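Local structure of uncharacterized protein lp_2664 (Lactobacillus plantarum WCFS1, 2PJQ) at residues D211-K214 with A215-A219; Y143-H147 with V148-I152; N177-Y180 with E181-K185; A188-T192 with D193-A197. The protein is of unknown function but carries an HD domain, the fold of a superfamily of metal-dependent phosphohydrolases, and so may hydrolyse a phosphate ester. One frame throughout, in Å; residues are numbered along the deposited sequence.

Contact 1: D211-K214 with A215-A219; sequences DQFK and AEWTA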
loop_
_atom_site.group_PDB
_atom_site.type_symbol
_atom_site.label_atom_id
_atom_site.label_comp_id
_atom_site.label_asym_id
_atom_site.label_seq_id
_atom_site.Cartn_x
_atom_site.Cartn_y
_atom_site.Cartn_z
ATOM N N ASP B 211 4.608 -13.700 4.579
ATOM C CA ASP B 211 5.145 -14.460 5.693
ATOM C C ASP B 211 5.675 -13.519 6.771
ATOM O O ASP B 211 5.210 -13.551 7.911
ATOM C CB ASP B 211 6.213 -15.435 5.186
ATOM C CG ASP B 211 5.598 -16.615 4.427
ATOM O OD1 ASP B 211 4.349 -16.658 4.310
ATOM O OD2 ASP B 211 6.341 -17.498 3.952
ATOM N N GLN B 212 6.624 -12.662 6.423
ATOM C CA GLN B 212 7.142 -11.714 7.402
ATOM C C GLN B 212 6.037 -10.848 8.014
ATOM O O GLN B 212 6.157 -10.393 9.149
ATOM C CB GLN B 212 8.199 -10.819 6.765
ATOM C CG GLN B 212 9.591 -11.370 6.921
ATOM C CD GLN B 212 9.866 -11.757 8.350
ATOM O OE1 GLN B 212 9.775 -12.933 8.716
ATOM N NE2 GLN B 212 10.179 -10.764 9.184
ATOM N N PHE B 213 4.963 -10.619 7.266
ATOM C CA PHE B 213 3.857 -9.812 7.763
ATOM C C PHE B 213 3.097 -10.541 8.879
ATOM O O PHE B 213 2.679 -9.921 9.857
ATOM C CB PHE B 213 2.897 -9.450 6.613
ATOM C CG PHE B 213 1.704 -8.631 7.045
ATOM C CD1 PHE B 213 0.612 -9.234 7.660
ATOM C CD2 PHE B 213 1.683 -7.252 6.849
ATOM C CE1 PHE B 213 -0.491 -8.476 8.078
ATOM C CE2 PHE B 213 0.591 -6.482 7.261
ATOM C CZ PHE B 213 -0.499 -7.096 7.874
ATOM N N LYS B 214 2.926 -11.852 8.740
ATOM C CA LYS B 214 2.201 -12.623 9.743
ATOM C C LYS B 214 3.106 -13.027 10.887
ATOM O O LYS B 214 2.635 -13.336 11.980
ATOM C CB LYS B 214 1.559 -13.850 9.103
ATOM C CG LYS B 214 0.742 -13.466 7.895
ATOM C CD LYS B 214 -0.594 -14.157 7.851
ATOM C CE LYS B 214 -0.469 -15.554 7.330
ATOM N NZ LYS B 214 -1.837 -16.088 7.169
ATOM N N ALA B 215 4.408 -13.021 10.639
ATOM C CA ALA B 215 5.362 -13.359 11.685
ATOM C C ALA B 215 5.441 -12.169 12.647
ATOM O O ALA B 215 5.426 -12.340 13.866
ATOM C CB ALA B 215 6.737 -13.649 11.076
ATOM N N GLU B 216 5.512 -10.967 12.069
ATOM C CA GLU B 216 5.596 -9.696 12.802
ATOM C C GLU B 216 4.302 -9.364 13.547
ATOM O O GLU B 216 4.326 -8.862 14.670
ATOM C CB GLU B 216 5.950 -8.561 11.823
ATOM C CG GLU B 216 7.417 -8.581 11.383
ATOM C CD GLU B 216 7.769 -7.588 10.267
ATOM O OE1 GLU B 216 7.288 -6.433 10.276
ATOM O OE2 GLU B 216 8.560 -7.966 9.382
ATOM N N TRP B 217 3.171 -9.649 12.919
ATOM C CA TRP B 217 1.881 -9.385 13.529
ATOM C C TRP B 217 1.692 -10.266 14.759
ATOM O O TRP B 217 1.310 -9.768 15.818
ATOM C CB TRP B 217 0.766 -9.633 12.509
ATOM C CG TRP B 217 -0.615 -9.513 13.060
ATOM C CD1 TRP B 217 -1.211 -10.346 13.965
ATOM C CD2 TRP B 217 -1.602 -8.546 12.695
ATOM N NE1 TRP B 217 -2.510 -9.964 14.180
ATOM C CE2 TRP B 217 -2.779 -8.858 13.412
ATOM C CE3 TRP B 217 -1.614 -7.449 11.830
ATOM C CZ2 TRP B 217 -3.957 -8.111 13.288
ATOM C CZ3 TRP B 217 -2.787 -6.708 11.706
ATOM C CH2 TRP B 217 -3.940 -7.044 12.432
ATOM N N THR B 218 1.951 -11.568 14.612
ATOM C CA THR B 218 1.822 -12.503 15.725
ATOM C C THR B 218 2.847 -12.159 16.802
ATOM O O THR B 218 2.496 -12.060 17.978
ATOM C CB THR B 218 2.060 -13.974 15.290
ATOM O OG1 THR B 218 0.891 -14.488 14.639
ATOM C CG2 THR B 218 2.392 -14.844 16.504
ATOM N N ALA B 219 4.107 -11.980 16.401
ATOM C CA ALA B 219 5.161 -11.648 17.354
ATOM C C ALA B 219 4.571 -10.652 18.328
ATOM O O ALA B 219 4.445 -10.939 19.520
ATOM C CB ALA B 219 6.367 -11.048 16.644
#
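Four successive i to i+4 backbone bonds join 211-214 to 215-219, from Ala-215 N to Asp-211 O (2.9 Å) through to Thr-218 N to Lys-214 O (3.2 Å), which marks the segment as regular alpha-helix. It belongs to the C-terminal helix 204-219. On one side, Phe-213 and Trp-217 stand one turn apart and lie alongside each other, Phe-213 CE1 being 4.0 Å from Trp-217 CE3. Both rings are set anti to their backbone nitrogens (chi1 179° and 175°), which accounts for their common direction. Tyr-153 meets the Trp-217 ring edge-to-face, and Phe-213 packs on Ile-152. On another side, Gln-212 and Glu-216 cross at about a right angle. The stronger partner of Glu-216 OE2 is the backbone N of Ala-135 of the second subunit, while OE1 makes a weak bond to Ile-136 N of that subunit, so the carboxylate reaches across the dimer interface. Replacing Glu-216 by an alanine would probably cost those two N-H groups this acceptor and leave the Gln-212 amide free to turn. Within the helix the carboxylate takes just a weak, bent bond: Gln-212 NE2 lies 3.2 Å from Glu-216 OE2, with an N-H...O angle of 124°.

Contact 2: Y143-H147 with V148-I152; sequences YYSGH and VGEKI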
loop_
_atom_site.group_PDB
_atom_site.type_symbol
_atom_site.label_atom_id
_atom_site.label_comp_id
_atom_site.label_asym_id
_atom_site.label_seq_id
_atom_site.Cartn_x
_atom_site.Cartn_y
_atom_site.Cartn_z
ATOM N N TYR B 143 -1.403 -0.501 -2.117
ATOM C CA TYR B 143 -1.632 0.891 -2.484
ATOM C C TYR B 143 -3.086 1.062 -2.893
ATOM O O TYR B 143 -3.656 2.147 -2.790
ATOM C CB TYR B 143 -0.702 1.276 -3.619
ATOM C CG TYR B 143 -0.903 2.665 -4.122
ATOM C CD1 TYR B 143 -1.909 2.957 -5.048
ATOM C CD2 TYR B 143 -0.073 3.700 -3.698
ATOM C CE1 TYR B 143 -2.076 4.254 -5.549
ATOM C CE2 TYR B 143 -0.232 4.997 -4.192
ATOM C CZ TYR B 143 -1.229 5.263 -5.116
ATOM O OH TYR B 143 -1.352 6.528 -5.625
ATOM N N TYR B 144 -3.685 -0.026 -3.358
ATOM C CA TYR B 144 -5.079 -0.023 -3.760
ATOM C C TYR B 144 -5.975 -0.065 -2.518
ATOM O O TYR B 144 -7.014 0.604 -2.454
ATOM C CB TYR B 144 -5.362 -1.233 -4.635
ATOM C CG TYR B 144 -6.815 -1.361 -5.021
ATOM C CD1 TYR B 144 -7.398 -0.481 -5.928
ATOM C CD2 TYR B 144 -7.613 -2.346 -4.456
ATOM C CE1 TYR B 144 -8.734 -0.588 -6.249
ATOM C CE2 TYR B 144 -8.935 -2.456 -4.770
ATOM C CZ TYR B 144 -9.496 -1.586 -5.660
ATOM O OH TYR B 144 -10.830 -1.706 -5.959
ATOM N N SER B 145 -5.562 -0.860 -1.537
ATOM C CA SER B 145 -6.298 -1.007 -0.290
ATOM C C SER B 145 -6.342 0.319 0.444
ATOM O O SER B 145 -7.330 0.622 1.119
ATOM C CB SER B 145 -5.634 -2.042 0.604
ATOM O OG SER B 145 -5.346 -3.206 -0.133
ATOM N N GLY B 146 -5.263 1.094 0.332
ATOM C CA GLY B 146 -5.240 2.393 0.972
ATOM C C GLY B 146 -6.319 3.213 0.292
ATOM O O GLY B 146 -7.239 3.763 0.921
ATOM N N HIS B 147 -6.205 3.263 -1.026
ATOM C CA HIS B 147 -7.144 3.989 -1.854
ATOM C C HIS B 147 -8.612 3.665 -1.546
ATOM O O HIS B 147 -9.431 4.562 -1.351
ATOM C CB HIS B 147 -6.843 3.689 -3.322
ATOM C CG HIS B 147 -7.847 4.253 -4.276
ATOM N ND1 HIS B 147 -8.098 5.602 -4.381
ATOM C CD2 HIS B 147 -8.671 3.647 -5.164
ATOM C CE1 HIS B 147 -9.034 5.804 -5.291
ATOM N NE2 HIS B 147 -9.399 4.634 -5.781
ATOM N N VAL B 148 -8.943 2.387 -1.483
ATOM C CA VAL B 148 -10.323 1.997 -1.258
ATOM C C VAL B 148 -10.751 1.950 0.207
ATOM O O VAL B 148 -11.938 2.001 0.503
ATOM C CB VAL B 148 -10.604 0.620 -1.941
ATOM C CG1 VAL B 148 -11.883 -0.008 -1.399
ATOM C CG2 VAL B 148 -10.710 0.807 -3.436
ATOM N N GLY B 149 -9.799 1.857 1.124
ATOM C CA GLY B 149 -10.169 1.791 2.526
ATOM C C GLY B 149 -10.329 0.367 3.041
ATOM O O GLY B 149 -10.790 0.144 4.157
ATOM N N GLU B 150 -9.935 -0.595 2.219
ATOM C CA GLU B 150 -10.010 -2.013 2.542
ATOM C C GLU B 150 -9.227 -2.327 3.809
ATOM O O GLU B 150 -8.440 -1.516 4.276
ATOM C CB GLU B 150 -9.414 -2.790 1.380
ATOM C CG GLU B 150 -10.020 -4.129 1.065
ATOM C CD GLU B 150 -9.320 -4.758 -0.121
ATOM O OE1 GLU B 150 -8.150 -5.171 0.047
ATOM O OE2 GLU B 150 -9.924 -4.816 -1.218
ATOM N N LYS B 151 -9.436 -3.516 4.354
ATOM C CA LYS B 151 -8.732 -3.947 5.557
ATOM C C LYS B 151 -7.435 -4.689 5.171
ATOM O O LYS B 151 -7.413 -5.475 4.217
ATOM C CB LYS B 151 -9.653 -4.857 6.361
ATOM C CG LYS B 151 -9.215 -5.128 7.787
ATOM C CD LYS B 151 -10.232 -6.022 8.479
ATOM C CE LYS B 151 -11.618 -5.383 8.484
ATOM N NZ LYS B 151 -12.661 -6.346 8.931
ATOM N N ILE B 152 -6.357 -4.464 5.913
ATOM C CA ILE B 152 -5.098 -5.108 5.566
ATOM C C ILE B 152 -5.016 -6.578 5.930
ATOM O O ILE B 152 -4.467 -7.372 5.172
ATOM C CB ILE B 152 -3.882 -4.402 6.222
ATOM C CG1 ILE B 152 -3.948 -2.897 5.978
ATOM C CG2 ILE B 152 -2.580 -4.935 5.614
ATOM C CD1 ILE B 152 -2.900 -2.105 6.734
#
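Val-148 lays its CG2 methyl over one face of the Tyr-144 ring, a CH-pi contact in which CG2 lies 3.9 Å from the Tyr-144 ring centroid and 29° off the normal. That displacement carries the methyl toward the phenolic end, where Val-148 CG2 is 3.5 Å from Tyr-144 CZ. The tyrosine ring stands anti to its backbone N (chi1 176°) and is thereby turned toward the residue one turn on. His-147 comes to the same methyl from another side: its CD2 is 3.9 Å from Val-148 CG2. Cut back to an alanine, Tyr-144 is likely to leave the valine methyl without its aromatic face and open a gap beside Ser-28, which the ring also touches.

The two segments form the end of helix 134-148 and the loop that leaves it. Val-148 N closes the last regular turn on Tyr-144 O (2.8 Å). Gly-149 then takes a positive phi (92°), where any side chain would collide with the oxygen of His-147. Ser-145 O accepts Gly-149 N at 2.8 Å; Glu-150 N to Ser-145 O and Gly-149 N to Gly-146 O (3.2 Å), both weak, complete a Schellman motif. The chain turns back here, bringing Glu-150 CB to 3.9 Å from Ser-145 CB.

Beyond the turn, Glu-150 O accepts a hydrogen bond from Tyr-143 OH of the second subunit, and Lys-151 and Ile-152 make backbone bonds to Ala-175 and Ile-176. With Ser-145 O and Gly-146 O finding donors in the N-H groups of Gly-149 and Glu-150, the backbone caps its own helix end, the apolar valine-tyrosine contact packed against its flank.

Contact 3: N177-Y180 with E181-K185; sequences NHFY and EKLFK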
loop_
_atom_site.group_PDB
_atom_site.type_symbol
_atom_site.label_atom_id
_atom_site.label_comp_id
_atom_site.label_asym_id
_atom_site.label_seq_id
_atom_site.Cartn_x
_atom_site.Cartn_y
_atom_site.Cartn_z
ATOM N N ASN B 177 -5.259 -11.468 2.233
ATOM C CA ASN B 177 -6.009 -12.541 1.590
ATOM C C ASN B 177 -5.934 -12.505 0.059
ATOM O O ASN B 177 -6.119 -13.528 -0.614
ATOM C CB ASN B 177 -7.480 -12.509 2.025
ATOM C CG ASN B 177 -7.685 -12.910 3.484
ATOM O OD1 ASN B 177 -6.843 -13.573 4.102
ATOM N ND2 ASN B 177 -8.827 -12.524 4.034
ATOM N N HIS B 178 -5.655 -11.328 -0.492
ATOM C CA HIS B 178 -5.566 -11.181 -1.935
ATOM C C HIS B 178 -4.404 -11.973 -2.516
ATOM O O HIS B 178 -4.504 -12.497 -3.621
ATOM C CB HIS B 178 -5.448 -9.704 -2.318
ATOM C CG HIS B 178 -5.839 -9.431 -3.734
ATOM N ND1 HIS B 178 -6.940 -10.021 -4.322
ATOM C CD2 HIS B 178 -5.271 -8.659 -4.689
ATOM C CE1 HIS B 178 -7.029 -9.626 -5.579
ATOM N NE2 HIS B 178 -6.029 -8.801 -5.827
ATOM N N PHE B 179 -3.296 -12.058 -1.784
ATOM C CA PHE B 179 -2.157 -12.826 -2.274
ATOM C C PHE B 179 -2.600 -14.279 -2.320
ATOM O O PHE B 179 -2.487 -14.935 -3.347
ATOM C CB PHE B 179 -0.934 -12.674 -1.361
ATOM C CG PHE B 179 -0.342 -11.300 -1.370
ATOM C CD1 PHE B 179 -0.942 -10.267 -0.671
ATOM C CD2 PHE B 179 0.777 -11.020 -2.124
ATOM C CE1 PHE B 179 -0.430 -8.967 -0.724
ATOM C CE2 PHE B 179 1.293 -9.721 -2.183
ATOM C CZ PHE B 179 0.684 -8.699 -1.481
ATOM N N TYR B 180 -3.135 -14.765 -1.208
ATOM C CA TYR B 180 -3.601 -16.141 -1.134
ATOM C C TYR B 180 -4.680 -16.409 -2.162
ATOM O O TYR B 180 -4.604 -17.385 -2.907
ATOM C CB TYR B 180 -4.148 -16.450 0.263
ATOM C CG TYR B 180 -3.076 -16.655 1.311
ATOM C CD1 TYR B 180 -2.124 -17.663 1.166
ATOM C CD2 TYR B 180 -2.984 -15.811 2.427
ATOM C CE1 TYR B 180 -1.099 -17.824 2.098
ATOM C CE2 TYR B 180 -1.962 -15.966 3.367
ATOM C CZ TYR B 180 -1.022 -16.969 3.190
ATOM O OH TYR B 180 0.031 -17.087 4.065
ATOM N N GLU B 181 -5.677 -15.529 -2.196
ATOM C CA GLU B 181 -6.819 -15.646 -3.104
ATOM C C GLU B 181 -6.540 -15.444 -4.590
ATOM O O GLU B 181 -7.252 -15.992 -5.440
ATOM C CB GLU B 181 -7.907 -14.654 -2.686
ATOM C CG GLU B 181 -8.546 -14.974 -1.359
ATOM C CD GLU B 181 -9.517 -13.912 -0.903
ATOM O OE1 GLU B 181 -10.264 -13.368 -1.746
ATOM O OE2 GLU B 181 -9.548 -13.632 0.311
ATOM N N LYS B 182 -5.517 -14.647 -4.905
ATOM C CA LYS B 182 -5.205 -14.344 -6.292
ATOM C C LYS B 182 -3.726 -14.318 -6.645
ATOM O O LYS B 182 -3.197 -15.299 -7.149
ATOM C CB LYS B 182 -5.862 -13.010 -6.683
ATOM C CG LYS B 182 -5.623 -12.588 -8.137
ATOM C CD LYS B 182 -6.691 -11.640 -8.661
ATOM C CE LYS B 182 -6.314 -11.086 -10.022
ATOM N NZ LYS B 182 -5.518 -9.817 -9.915
ATOM N N LEU B 183 -3.070 -13.194 -6.383
ATOM C CA LEU B 183 -1.648 -12.993 -6.693
ATOM C C LEU B 183 -0.675 -14.182 -6.609
ATOM O O LEU B 183 0.254 -14.275 -7.416
ATOM C CB LEU B 183 -1.114 -11.848 -5.836
ATOM C CG LEU B 183 -2.047 -10.635 -5.862
ATOM C CD1 LEU B 183 -1.420 -9.464 -5.100
ATOM C CD2 LEU B 183 -2.335 -10.265 -7.315
ATOM N N PHE B 184 -0.868 -15.078 -5.640
ATOM C CA PHE B 184 0.006 -16.245 -5.494
ATOM C C PHE B 184 -0.242 -17.314 -6.560
ATOM O O PHE B 184 0.536 -18.258 -6.676
ATOM C CB PHE B 184 -0.164 -16.899 -4.109
ATOM C CG PHE B 184 0.620 -16.235 -2.988
ATOM C CD1 PHE B 184 1.583 -15.257 -3.245
ATOM C CD2 PHE B 184 0.390 -16.608 -1.664
ATOM C CE1 PHE B 184 2.300 -14.659 -2.190
ATOM C CE2 PHE B 184 1.091 -16.021 -0.606
ATOM C CZ PHE B 184 2.051 -15.046 -0.867
ATOM N N LYS B 185 -1.315 -17.173 -7.337
ATOM C CA LYS B 185 -1.642 -18.163 -8.377
ATOM C C LYS B 185 -1.323 -17.702 -9.795
ATOM O O LYS B 185 -1.252 -18.507 -10.720
ATOM C CB LYS B 185 -3.123 -18.535 -8.335
ATOM C CG LYS B 185 -3.625 -18.896 -6.973
ATOM C CD LYS B 185 -5.140 -18.880 -6.965
ATOM C CE LYS B 185 -5.709 -19.014 -5.555
ATOM N NZ LYS B 185 -7.146 -18.547 -5.502
#
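Phe-179, Tyr-180 and Phe-184 form an aromatic cluster along the end of helix 175-183, with Phe-184 meeting both of the others. Phe-179 CB sits over the centre of the Phe-184 ring, 3.8 Å from its centroid and 8° off the normal. The Phe-179 ring continues from there with its edge toward that ring in an offset edge-to-face pair, the planes 61° apart. Phe-184 in turn directs its own edge at the face of Tyr-180; the Tyr-180 and Phe-184 centroids are 5.5 Å apart and the planes perpendicular. Leu-183 CD1 lies over one face of Phe-179, 4.0 Å from the Phe-179 ring centroid. The group joins helices of the fold: Phe-179 and Phe-184 pack on Val-210 of helix 204-219, and Phe-179 also on Leu-142 of helix 134-148.

Next to this core, the His-178 ring runs alongside the Lys-182 chain, with His-178 CE1 3.7 Å from Lys-182 CD. The backbone widens into a pi-type turn here. Phe-184 N bonds to Phe-179 O at 2.8 Å, five residues back, and this advance by an extra residue carries the Phe-184 ring over Phe-179 CB.

At the polar edge, Glu-181, extended beyond CG, crosses Asn-177 obliquely, its carboxylate plane 31° from the amide plane, while its OE1 forms a salt bridge with Arg-160. The extended Lys-185 chain reaches back past Tyr-180 O and gives its NZ to Glu-181 O at 2.6 Å. The Lys-185 ammonium is probably well placed against the negative end of the helix dipole, and may stabilise the carbonyl end where regular bonding gives way.

Contact 4: A188-T192 with D193-A197; sequences ALMNT and DTAKA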
loop_
_atom_site.group_PDB
_atom_site.type_symbol
_atom_site.label_atom_id
_atom_site.label_comp_id
_atom_site.label_asym_id
_atom_site.label_seq_id
_atom_site.Cartn_x
_atom_site.Cartn_y
_atom_site.Cartn_z
ATOM N N ALA B 188 1.388 -19.401 -12.181
ATOM C CA ALA B 188 1.148 -20.766 -12.590
ATOM C C ALA B 188 0.181 -20.668 -13.744
ATOM O O ALA B 188 0.123 -21.555 -14.592
ATOM C CB ALA B 188 0.536 -21.557 -11.440
ATOM N N LEU B 189 -0.563 -19.565 -13.767
ATOM C CA LEU B 189 -1.564 -19.326 -14.792
ATOM C C LEU B 189 -0.991 -18.573 -15.985
ATOM O O LEU B 189 -1.631 -18.452 -17.026
ATOM C CB LEU B 189 -2.755 -18.565 -14.193
ATOM C CG LEU B 189 -3.572 -19.329 -13.134
ATOM C CD1 LEU B 189 -4.770 -18.517 -12.633
ATOM C CD2 LEU B 189 -4.050 -20.611 -13.746
HETATM N N MSE B 190 0.220 -18.070 -15.833
HETATM C CA MSE B 190 0.870 -17.340 -16.902
HETATM C C MSE B 190 0.762 -18.200 -18.176
HETATM O O MSE B 190 0.884 -19.425 -18.113
HETATM C CB MSE B 190 2.336 -17.112 -16.509
HETATM C CG MSE B 190 2.890 -15.751 -16.842
HETATM SE SE MSE B 190 1.795 -14.292 -16.207
HETATM C CE MSE B 190 2.057 -14.429 -14.295
ATOM N N ASN B 191 0.536 -17.570 -19.326
ATOM C CA ASN B 191 0.411 -18.296 -20.591
ATOM C C ASN B 191 1.733 -18.430 -21.358
ATOM O O ASN B 191 2.162 -19.534 -21.691
ATOM C CB ASN B 191 -0.594 -17.594 -21.501
ATOM C CG ASN B 191 -1.986 -17.577 -20.936
ATOM O OD1 ASN B 191 -2.593 -18.623 -20.738
ATOM N ND2 ASN B 191 -2.509 -16.384 -20.680
ATOM N N THR B 192 2.354 -17.288 -21.651
ATOM C CA THR B 192 3.620 -17.209 -22.391
ATOM C C THR B 192 4.788 -17.936 -21.720
ATOM O O THR B 192 4.933 -17.892 -20.504
ATOM C CB THR B 192 4.066 -15.751 -22.550
ATOM O OG1 THR B 192 2.926 -14.884 -22.507
ATOM C CG2 THR B 192 4.808 -15.575 -23.863
ATOM N N ASP B 193 5.643 -18.587 -22.503
ATOM C CA ASP B 193 6.778 -19.265 -21.890
ATOM C C ASP B 193 7.701 -18.224 -21.290
ATOM O O ASP B 193 8.220 -18.408 -20.190
ATOM C CB ASP B 193 7.551 -20.116 -22.899
ATOM C CG ASP B 193 6.998 -21.528 -23.018
ATOM O OD1 ASP B 193 6.391 -22.007 -22.031
ATOM O OD2 ASP B 193 7.184 -22.163 -24.083
ATOM N N THR B 194 7.892 -17.128 -22.019
ATOM C CA THR B 194 8.757 -16.047 -21.567
ATOM C C THR B 194 8.257 -15.455 -20.258
ATOM O O THR B 194 9.039 -14.975 -19.437
ATOM C CB THR B 194 8.814 -14.915 -22.593
ATOM O OG1 THR B 194 9.429 -15.385 -23.794
ATOM C CG2 THR B 194 9.613 -13.744 -22.048
ATOM N N ALA B 195 6.946 -15.499 -20.070
ATOM C CA ALA B 195 6.354 -14.940 -18.879
ATOM C C ALA B 195 6.498 -15.881 -17.709
ATOM O O ALA B 195 6.877 -15.456 -16.622
ATOM C CB ALA B 195 4.891 -14.613 -19.130
ATOM N N LYS B 196 6.193 -17.158 -17.918
ATOM C CA LYS B 196 6.311 -18.136 -16.839
ATOM C C LYS B 196 7.667 -17.946 -16.204
ATOM O O LYS B 196 7.806 -17.982 -14.994
ATOM C CB LYS B 196 6.215 -19.569 -17.373
ATOM C CG LYS B 196 4.835 -20.002 -17.798
ATOM C CD LYS B 196 4.845 -21.462 -18.198
ATOM C CE LYS B 196 3.450 -21.936 -18.581
ATOM N NZ LYS B 196 3.394 -23.415 -18.801
ATOM N N ALA B 197 8.668 -17.725 -17.038
ATOM C CA ALA B 197 10.025 -17.544 -16.551
ATOM C C ALA B 197 10.121 -16.289 -15.697
ATOM O O ALA B 197 10.653 -16.316 -14.582
ATOM C CB ALA B 197 10.997 -17.459 -17.724
#
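Met-190, a selenomethionine, is the first residue to leave helical geometry after helix 186-189, and it turns its CB toward the segment 193-197. Its CG approaches Ala-195 CB, while Met-190 CB is 4.0 Å from Lys-196 CG. Beyond CG the chain bends at chi2 (51°) and again at chi3, which leads the selenium end away from the helix that follows. The backbone oxygen of Met-190 is met by the Lys-196 chain, with Lys-196 CE 3.6 Å from Met-190 O. The CB of Asn-191 is directed away from 193-197; its ND2 makes a weak bond to Gln-122 O, and its backbone N bonds to Asp-126 OD1.

The whole is a tight helix-loop-helix link between helices 186-189 and 193-198 in this all-helical fold, with Asp-126 of helix 119-130 gripping the loop by two backbone N-H groups, those of Asn-191 and Thr-192.

Thr-192 occupies the N-cap position, yet its side chain makes no capping bond. Its carbonyl starts the new helix instead: Lys-196 N bonds to Thr-192 O at 3.0 Å and is nearly straight at the hydrogen (169°), whereas Ala-195 N reaches the same Thr-192 O at 3.2 Å in a weak, bent bond. Thr-192 CB lies 3.7 Å from Ala-195 CB, and the threonine side chain also packs on Leu-45 and Glu-49 of helix 32-49. Two residues on, Thr-194 OG1 is hydrogen-bonded to Asp-48 OD2 of that helix.

Overall arrangement
Along the chain the order is contact 2, contact 3, contact 4, contact 1, in a fold built of helices without strands. Contact 2 ends helix 134-148, contact 3 ends helix 175-183, contact 4 joins helices 186-189 and 193-198, and contact 1 lies on helix 204-219. Contacts 1, 2 and 3 have centres 15 to 19 Å apart; contact 1 touches contact 2 through Phe-213 and Ile-152, and contact 3 through Lys-214 and Tyr-180. Contact 4 follows contact 3 directly, centres 17 Å apart, but is remote from contacts 1 and 2 (30 and 28 Å). Contacts 1 and 2 meet the second subunit; no other chain touches contacts 3 and 4, so contact 1 links the dimer-facing helix to the packing of contact 3.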